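Long-range contact in Ctr9 protein (Myceliophthora thermophila, PDB 6AF0), which probably binds RNA polymerase II complexes and carries tetratricopeptide repeats in the long helical portion described here: residues A[789-800]-A[811-822]. Sequence-based numbering, arbitrary orientation.
Sequences FSKAIESYEIAL and IISCLGRTWLNK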
loop_
_atom_site.group_PDB
_atom_site.type_symbol
_atom_site.label_atom_id
_atom_site.label_comp_id
_atom_site.label_asym_id
_atom_site.label_seq_id
_atom_site.Cartn_x
_atom_site.Cartn_y
_atom_site.Cartn_z
ATOM N N PHE A 789 13.590 -19.035 -46.462
ATOM C CA PHE A 789 14.786 -19.830 -46.319
ATOM C C PHE A 789 15.795 -19.148 -45.423
ATOM O O PHE A 789 16.292 -19.751 -44.487
ATOM C CB PHE A 789 15.384 -20.136 -47.695
ATOM C CG PHE A 789 14.496 -20.984 -48.567
ATOM C CD1 PHE A 789 13.759 -22.038 -48.031
ATOM C CD2 PHE A 789 14.395 -20.740 -49.925
ATOM C CE1 PHE A 789 12.941 -22.830 -48.833
ATOM C CE2 PHE A 789 13.581 -21.532 -50.729
ATOM C CZ PHE A 789 12.858 -22.578 -50.184
ATOM N N SER A 790 16.090 -17.886 -45.675
ATOM C CA SER A 790 17.113 -17.236 -44.893
ATOM C C SER A 790 16.798 -17.391 -43.420
ATOM O O SER A 790 17.643 -17.829 -42.650
ATOM C CB SER A 790 17.228 -15.769 -45.243
ATOM O OG SER A 790 18.096 -15.138 -44.325
ATOM N N LYS A 791 15.569 -17.060 -43.037
ATOM C CA LYS A 791 15.154 -17.129 -41.628
ATOM C C LYS A 791 15.130 -18.563 -41.043
ATOM O O LYS A 791 15.319 -18.757 -39.835
ATOM C CB LYS A 791 13.793 -16.487 -41.441
ATOM C CG LYS A 791 13.780 -15.000 -41.144
ATOM C CD LYS A 791 12.325 -14.523 -41.090
ATOM C CE LYS A 791 12.173 -13.016 -41.065
ATOM N NZ LYS A 791 11.209 -12.588 -42.123
ATOM N N ALA A 792 14.862 -19.550 -41.895
ATOM C CA ALA A 792 15.042 -20.967 -41.542
ATOM C C ALA A 792 16.529 -21.323 -41.385
ATOM O O ALA A 792 16.898 -22.189 -40.597
ATOM C CB ALA A 792 14.421 -21.861 -42.605
ATOM N N ILE A 793 17.380 -20.672 -42.164
ATOM C CA ILE A 793 18.806 -20.901 -42.056
ATOM C C ILE A 793 19.236 -20.536 -40.635
ATOM O O ILE A 793 19.611 -21.406 -39.873
ATOM C CB ILE A 793 19.623 -20.109 -43.116
ATOM C CG1 ILE A 793 19.264 -20.545 -44.552
ATOM C CG2 ILE A 793 21.125 -20.241 -42.870
ATOM C CD1 ILE A 793 19.759 -21.915 -44.964
ATOM N N GLU A 794 19.153 -19.267 -40.254
ATOM C CA GLU A 794 19.749 -18.870 -38.965
ATOM C C GLU A 794 18.932 -19.310 -37.748
ATOM O O GLU A 794 19.399 -19.188 -36.629
ATOM C CB GLU A 794 20.140 -17.372 -38.897
ATOM C CG GLU A 794 19.173 -16.425 -38.181
ATOM C CD GLU A 794 17.847 -16.281 -38.902
ATOM O OE1 GLU A 794 17.639 -17.015 -39.888
ATOM O OE2 GLU A 794 17.014 -15.436 -38.493
ATOM N N SER A 795 17.721 -19.813 -37.954
ATOM C CA SER A 795 17.059 -20.565 -36.903
ATOM C C SER A 795 17.929 -21.802 -36.674
ATOM O O SER A 795 18.492 -21.994 -35.591
ATOM C CB SER A 795 15.624 -20.929 -37.296
ATOM O OG SER A 795 15.015 -21.797 -36.356
ATOM N N TYR A 796 18.089 -22.601 -37.724
ATOM C CA TYR A 796 18.928 -23.793 -37.662
ATOM C C TYR A 796 20.328 -23.480 -37.138
ATOM O O TYR A 796 20.866 -24.213 -36.327
ATOM C CB TYR A 796 19.044 -24.446 -39.045
ATOM C CG TYR A 796 17.851 -25.251 -39.475
ATOM C CD1 TYR A 796 17.433 -25.256 -40.806
ATOM C CD2 TYR A 796 17.129 -26.014 -38.559
ATOM C CE1 TYR A 796 16.330 -25.998 -41.207
ATOM C CE2 TYR A 796 16.032 -26.761 -38.954
ATOM C CZ TYR A 796 15.641 -26.746 -40.276
ATOM O OH TYR A 796 14.560 -27.477 -40.663
ATOM N N GLU A 797 20.920 -22.396 -37.617
ATOM C CA GLU A 797 22.274 -22.040 -37.230
ATOM C C GLU A 797 22.319 -21.831 -35.727
ATOM O O GLU A 797 23.198 -22.353 -35.055
ATOM C CB GLU A 797 22.743 -20.770 -37.955
ATOM C CG GLU A 797 23.337 -20.988 -39.343
ATOM C CD GLU A 797 24.846 -20.861 -39.349
ATOM O OE1 GLU A 797 25.338 -19.747 -39.655
ATOM O OE2 GLU A 797 25.524 -21.868 -39.028
ATOM N N ILE A 798 21.360 -21.075 -35.210
ATOM C CA ILE A 798 21.294 -20.812 -33.781
ATOM C C ILE A 798 21.139 -22.126 -33.013
ATOM O O ILE A 798 21.783 -22.317 -31.974
ATOM C CB ILE A 798 20.152 -19.842 -33.417
ATOM C CG1 ILE A 798 20.528 -18.409 -33.812
ATOM C CG2 ILE A 798 19.886 -19.895 -31.924
ATOM C CD1 ILE A 798 19.515 -17.351 -33.421
ATOM N N ALA A 799 20.295 -23.029 -33.520
ATOM C CA ALA A 799 20.166 -24.372 -32.927
ATOM C C ALA A 799 21.521 -25.061 -32.835
ATOM O O ALA A 799 21.839 -25.639 -31.821
ATOM C CB ALA A 799 19.195 -25.240 -33.712
ATOM N N LEU A 800 22.323 -24.990 -33.888
ATOM C CA LEU A 800 23.626 -25.662 -33.904
ATOM C C LEU A 800 24.613 -25.005 -32.950
ATOM O O LEU A 800 25.492 -25.659 -32.421
ATOM C CB LEU A 800 24.203 -25.685 -35.321
ATOM C CG LEU A 800 23.367 -26.472 -36.329
ATOM C CD1 LEU A 800 23.922 -26.315 -37.738
ATOM C CD2 LEU A 800 23.298 -27.936 -35.956
ATOM N N ILE A 811 20.255 -32.102 -38.001
ATOM C CA ILE A 811 20.042 -30.647 -38.126
ATOM C C ILE A 811 20.910 -30.060 -39.224
ATOM O O ILE A 811 20.487 -29.159 -39.956
ATOM C CB ILE A 811 20.358 -29.860 -36.829
ATOM C CG1 ILE A 811 19.592 -30.420 -35.622
ATOM C CG2 ILE A 811 20.002 -28.386 -37.006
ATOM C CD1 ILE A 811 19.900 -29.732 -34.302
ATOM N N ILE A 812 22.138 -30.560 -39.307
ATOM C CA ILE A 812 23.056 -30.195 -40.381
ATOM C C ILE A 812 22.447 -30.595 -41.726
ATOM O O ILE A 812 22.469 -29.824 -42.677
ATOM C CB ILE A 812 24.427 -30.880 -40.215
ATOM C CG1 ILE A 812 25.152 -30.372 -38.961
ATOM C CG2 ILE A 812 25.307 -30.595 -41.419
ATOM C CD1 ILE A 812 26.393 -31.173 -38.591
ATOM N N SER A 813 21.898 -31.802 -41.803
ATOM C CA SER A 813 21.232 -32.240 -43.019
ATOM C C SER A 813 20.161 -31.224 -43.403
ATOM O O SER A 813 20.239 -30.600 -44.468
ATOM C CB SER A 813 20.589 -33.624 -42.849
ATOM O OG SER A 813 21.517 -34.587 -42.408
ATOM N N CYS A 814 19.200 -31.048 -42.498
ATOM C CA CYS A 814 18.072 -30.165 -42.710
ATOM C C CYS A 814 18.546 -28.775 -43.135
ATOM O O CYS A 814 17.984 -28.148 -44.036
ATOM C CB CYS A 814 17.204 -30.095 -41.442
ATOM S SG CYS A 814 16.295 -31.639 -41.079
ATOM N N LEU A 815 19.607 -28.307 -42.511
ATOM C CA LEU A 815 20.157 -27.028 -42.877
ATOM C C LEU A 815 20.716 -27.052 -44.289
ATOM O O LEU A 815 20.663 -26.049 -44.982
ATOM C CB LEU A 815 21.238 -26.628 -41.879
ATOM C CG LEU A 815 21.980 -25.336 -42.175
ATOM C CD1 LEU A 815 21.041 -24.150 -42.258
ATOM C CD2 LEU A 815 23.007 -25.110 -41.090
ATOM N N GLY A 816 21.267 -28.188 -44.702
ATOM C CA GLY A 816 21.921 -28.310 -46.013
ATOM C C GLY A 816 20.917 -28.199 -47.134
ATOM O O GLY A 816 21.060 -27.373 -48.026
ATOM N N ARG A 817 19.894 -29.035 -47.058
ATOM C CA ARG A 817 18.724 -28.955 -47.939
ATOM C C ARG A 817 18.076 -27.563 -47.977
ATOM O O ARG A 817 17.659 -27.105 -49.024
ATOM C CB ARG A 817 17.690 -29.998 -47.515
ATOM C CG ARG A 817 16.265 -29.663 -47.843
ATOM C CD ARG A 817 15.362 -30.826 -47.519
ATOM N NE ARG A 817 13.999 -30.353 -47.318
ATOM C CZ ARG A 817 12.907 -31.098 -47.438
ATOM N NH1 ARG A 817 12.991 -32.387 -47.769
ATOM N NH2 ARG A 817 11.718 -30.542 -47.231
ATOM N N THR A 818 17.969 -26.895 -46.844
ATOM C CA THR A 818 17.396 -25.550 -46.820
ATOM C C THR A 818 18.259 -24.651 -47.675
ATOM O O THR A 818 17.759 -23.989 -48.573
ATOM C CB THR A 818 17.303 -24.977 -45.387
ATOM O OG1 THR A 818 16.583 -25.896 -44.554
ATOM C CG2 THR A 818 16.591 -23.621 -45.348
ATOM N N TRP A 819 19.556 -24.637 -47.411
ATOM C CA TRP A 819 20.492 -23.935 -48.284
ATOM C C TRP A 819 20.299 -24.324 -49.758
ATOM O O TRP A 819 20.281 -23.462 -50.633
ATOM C CB TRP A 819 21.939 -24.219 -47.877
ATOM C CG TRP A 819 22.519 -23.229 -46.905
ATOM C CD1 TRP A 819 23.009 -23.496 -45.661
ATOM C CD2 TRP A 819 22.687 -21.821 -47.105
ATOM N NE1 TRP A 819 23.468 -22.347 -45.076
ATOM C CE2 TRP A 819 23.285 -21.300 -45.937
ATOM C CE3 TRP A 819 22.383 -20.944 -48.152
ATOM C CZ2 TRP A 819 23.592 -19.936 -45.784
ATOM C CZ3 TRP A 819 22.696 -19.572 -48.001
ATOM C CH2 TRP A 819 23.289 -19.094 -46.824
ATOM N N LEU A 820 20.160 -25.620 -50.022
ATOM C CA LEU A 820 20.015 -26.117 -51.385
ATOM C C LEU A 820 18.782 -25.534 -52.044
ATOM O O LEU A 820 18.861 -25.016 -53.148
ATOM C CB LEU A 820 19.934 -27.641 -51.401
ATOM C CG LEU A 820 19.576 -28.333 -52.720
ATOM C CD1 LEU A 820 20.545 -27.985 -53.835
ATOM C CD2 LEU A 820 19.561 -29.832 -52.546
ATOM N N ASN A 821 17.642 -25.612 -51.375
ATOM C CA ASN A 821 16.414 -24.986 -51.897
ATOM C C ASN A 821 16.517 -23.470 -52.101
ATOM O O ASN A 821 15.967 -22.932 -53.059
ATOM C CB ASN A 821 15.216 -25.348 -51.026
ATOM C CG ASN A 821 14.798 -26.802 -51.204
ATOM O OD1 ASN A 821 15.061 -27.421 -52.230
ATOM N ND2 ASN A 821 14.155 -27.351 -50.203
ATOM N N LYS A 822 17.249 -22.794 -51.228
ATOM C CA LYS A 822 17.556 -21.388 -51.433
ATOM C C LYS A 822 18.380 -21.165 -52.686
ATOM O O LYS A 822 18.235 -20.139 -53.321
ATOM C CB LYS A 822 18.328 -20.822 -50.244
ATOM C CG LYS A 822 18.571 -19.310 -50.291
ATOM C CD LYS A 822 19.282 -18.818 -49.030
ATOM C CE LYS A 822 19.287 -17.301 -48.891
ATOM N NZ LYS A 822 19.999 -16.661 -50.027
#
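Tyr796 drops as a knob into the hollow framed by Ile811, Cys814, Leu815 and Thr818, and Thr818 returns the gesture, seated among Phe789, Ala792, Ile793 and Tyr796. Such reciprocal knobs-into-holes packing illustrates how two nearly antiparallel helices (159°, axes 9.5 Å apart) mesh. Thr818 OG1 is hydrogen-bonded to Cys814 O (2.7 Å) one turn earlier in its own helix, which also accepts Thr818 N from the opposite face of its carbonyl plane. The same OG1 lies in the plane of the Tyr796 ring, at its edge, 3.4 Å from CE1, while CG2, anti to the backbone N, points at Ile793 CD1 and Ala792 CB. Helix 789-801 belongs to a predicted tetratricopeptide repeat and helix 809-826 comes next in the chain, so the contact joins successive helices of the superhelical array; helix 773-785 packs on the former and helix 829-845 on the latter. Tyr796 OH finds its hydrogen-bond partner in His781 of helix 773-785. Beside the knobs, Ile793 CD1 makes a CH-pi contact over the face of the five-membered ring of Trp819, 3.5 Å from its centroid. At one end, Leu800 slides past Ile811 in the opposite direction, Leu800 CD2 3.5 Å from Ile811 CG2; at the other, Lys822 N lies over one face of the Phe789 ring and Asn821 CB makes an off-centre CH-pi contact, 4.2 Å from the ring centroid.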